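Long-range contact in amide synthase (Vibrio cholerae, PDB 1L5A), which is a free-standing condensation enzyme of nonribosomal peptide synthesis that probably forms an amide bond in making vibriobactin: residues 25-30 / 349-354. Sequence-based numbering, arbitrary orientation.
Sequences HSLRLT and TELKVL
Ser26 and Arg28 pair with Lys352 and Glu350 in an antiparallel ladder joining strand 22-30 to strand 348-356, which comes from the C-terminal half of the sequence to form an edge, within this chain, of the five-stranded mixed sheet built mainly from the N-terminal half of this condensation-domain fold. The short strand segments run 164° apart in direction, and four backbone hydrogen bonds hold them: Ser26 and Lys352 exchange one pair, Arg28 and Glu350 the other. Alternating with them are the non-hydrogen-bonded pairs His25-Val353, Leu27-Leu351 and Leu29-Thr349, where the CA-H of Thr349 points at Arg28 O (CA-O 3.5 Å).

On the face carrying these three pairs, Leu27 CD2 lies 3.8 Å from Leu351 CG, the two side chains side by side. Leu29 likewise lays its CD2 against Thr349, 3.4 Å from OG1, a hydroxyl that is hydrogen-bonded to Pro342 O. Val353 CG2 sits over one face of the His25 ring, offset toward its rim, while Leu351 CD2 approaches ND1 at 3.7 Å.

The other face is more polar. Arg28 bends at chi3 (72°), bringing NE to Glu350 OE2 for a weak 3.3 Å hydrogen bond within a salt bridge; the carboxylate meets the guanidinium edge with the two planes 56° apart. Glu117 pairs with NH1, so this arginine is shared between two acids. A water hydrogen-bonded to Ser26 OG (2.6 Å) donates to Glu350 O, a carbonyl that also accepts from Arg28 N, and so bridges the two strands. Leu354 CD1 packs on Ser26 CB.

Strand 117-125 bonds to the other side of strand 22-30. Helix 131-150 packs on His25, Leu27 and Leu351, its Glu138 accepting from His25 ND1, and Phe344 lies on Leu29 and Thr349. Helix 82-94 packs on the opposite face, with Trp87 against Ser26 and Leu354.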
loop_
_atom_site.group_PDB
_atom_site.type_symbol
_atom_site.label_atom_id
_atom_site.label_comp_id
_atom_site.label_asym_id
_atom_site.label_seq_id
_atom_site.Cartn_x
_atom_site.Cartn_y
_atom_site.Cartn_z
ATOM N N HIS A 25 30.013 0.923 -20.763
ATOM C CA HIS A 25 29.514 0.023 -21.793
ATOM C C HIS A 25 29.854 0.599 -23.163
ATOM O O HIS A 25 30.003 1.804 -23.328
ATOM C CB HIS A 25 27.997 -0.140 -21.706
ATOM C CG HIS A 25 27.527 -0.987 -20.566
ATOM N ND1 HIS A 25 26.384 -1.753 -20.638
ATOM C CD2 HIS A 25 28.025 -1.169 -19.318
ATOM C CE1 HIS A 25 26.197 -2.373 -19.487
ATOM N NE2 HIS A 25 27.177 -2.035 -18.668
ATOM N N SER A 26 30.001 -0.266 -24.148
ATOM C CA SER A 26 30.251 0.206 -25.487
ATOM C C SER A 26 29.200 -0.474 -26.330
ATOM O O SER A 26 28.884 -1.656 -26.131
ATOM C CB SER A 26 31.653 -0.164 -25.971
ATOM O OG SER A 26 31.768 -1.546 -26.204
ATOM N N LEU A 27 28.625 0.293 -27.246
ATOM C CA LEU A 27 27.611 -0.232 -28.141
ATOM C C LEU A 27 28.186 -0.139 -29.542
ATOM O O LEU A 27 28.720 0.902 -29.947
ATOM C CB LEU A 27 26.328 0.594 -28.027
ATOM C CG LEU A 27 25.613 0.560 -26.669
ATOM C CD1 LEU A 27 24.337 1.389 -26.742
ATOM C CD2 LEU A 27 25.294 -0.885 -26.285
ATOM N N ARG A 28 28.127 -1.237 -30.275
ATOM C CA ARG A 28 28.646 -1.216 -31.626
ATOM C C ARG A 28 27.469 -1.513 -32.515
ATOM O O ARG A 28 26.845 -2.581 -32.428
ATOM C CB ARG A 28 29.752 -2.254 -31.832
ATOM C CG ARG A 28 30.655 -1.929 -33.032
ATOM C CD ARG A 28 31.839 -2.886 -33.142
ATOM N NE ARG A 28 31.441 -4.222 -33.580
ATOM C CZ ARG A 28 31.324 -4.581 -34.851
ATOM N NH1 ARG A 28 31.584 -3.700 -35.814
ATOM N NH2 ARG A 28 30.938 -5.814 -35.160
ATOM N N LEU A 29 27.149 -0.535 -33.349
ATOM C CA LEU A 29 26.033 -0.670 -34.247
ATOM C C LEU A 29 26.546 -0.860 -35.657
ATOM O O LEU A 29 27.315 -0.054 -36.185
ATOM C CB LEU A 29 25.147 0.573 -34.157
ATOM C CG LEU A 29 24.786 1.006 -32.734
ATOM C CD1 LEU A 29 23.614 1.998 -32.801
ATOM C CD2 LEU A 29 24.418 -0.230 -31.880
ATOM N N THR A 30 26.119 -1.955 -36.256
ATOM C CA THR A 30 26.501 -2.292 -37.606
ATOM C C THR A 30 25.225 -2.202 -38.429
ATOM O O THR A 30 24.269 -2.946 -38.184
ATOM C CB THR A 30 27.106 -3.715 -37.620
ATOM O OG1 THR A 30 28.317 -3.698 -36.853
ATOM C CG2 THR A 30 27.411 -4.186 -39.041
ATOM N N THR A 349 23.376 -5.054 -32.814
ATOM C CA THR A 349 23.993 -4.377 -31.690
ATOM C C THR A 349 24.905 -5.330 -30.922
ATOM O O THR A 349 24.499 -6.406 -30.486
ATOM C CB THR A 349 22.905 -3.817 -30.745
ATOM O OG1 THR A 349 22.187 -2.780 -31.425
ATOM C CG2 THR A 349 23.514 -3.262 -29.454
ATOM N N GLU A 350 26.156 -4.938 -30.777
ATOM C CA GLU A 350 27.108 -5.738 -30.030
ATOM C C GLU A 350 27.417 -4.893 -28.790
ATOM O O GLU A 350 27.993 -3.801 -28.880
ATOM C CB GLU A 350 28.364 -5.991 -30.880
ATOM C CG GLU A 350 29.557 -6.596 -30.134
ATOM C CD GLU A 350 30.809 -6.696 -31.016
ATOM O OE1 GLU A 350 30.814 -7.534 -31.949
ATOM O OE2 GLU A 350 31.777 -5.928 -30.782
ATOM N N LEU A 351 26.994 -5.382 -27.633
ATOM C CA LEU A 351 27.218 -4.663 -26.385
ATOM C C LEU A 351 28.457 -5.205 -25.695
ATOM O O LEU A 351 28.697 -6.413 -25.695
ATOM C CB LEU A 351 25.998 -4.834 -25.484
ATOM C CG LEU A 351 25.857 -3.975 -24.228
ATOM C CD1 LEU A 351 24.390 -4.008 -23.767
ATOM C CD2 LEU A 351 26.808 -4.461 -23.149
ATOM N N LYS A 352 29.266 -4.330 -25.120
ATOM C CA LYS A 352 30.455 -4.816 -24.435
ATOM C C LYS A 352 30.655 -4.086 -23.108
ATOM O O LYS A 352 30.736 -2.848 -23.062
ATOM C CB LYS A 352 31.689 -4.667 -25.335
ATOM C CG LYS A 352 32.889 -5.544 -24.915
ATOM C CD LYS A 352 34.183 -5.215 -25.723
ATOM C CE LYS A 352 35.427 -5.979 -25.223
ATOM N NZ LYS A 352 36.673 -5.212 -25.508
ATOM N N VAL A 353 30.694 -4.863 -22.027
ATOM C CA VAL A 353 30.902 -4.332 -20.681
ATOM C C VAL A 353 32.400 -4.055 -20.544
ATOM O O VAL A 353 33.196 -4.981 -20.550
ATOM C CB VAL A 353 30.460 -5.362 -19.609
ATOM C CG1 VAL A 353 30.757 -4.832 -18.227
ATOM C CG2 VAL A 353 28.966 -5.669 -19.752
ATOM N N LEU A 354 32.775 -2.781 -20.442
ATOM C CA LEU A 354 34.177 -2.383 -20.352
ATOM C C LEU A 354 34.642 -2.186 -18.933
ATOM O O LEU A 354 35.850 -2.210 -18.662
ATOM C CB LEU A 354 34.411 -1.083 -21.116
ATOM C CG LEU A 354 34.135 -1.137 -22.608
ATOM C CD1 LEU A 354 34.339 0.247 -23.211
ATOM C CD2 LEU A 354 35.059 -2.154 -23.248
HETATM O O HOH W 1 30.669 -2.588 -28.305
#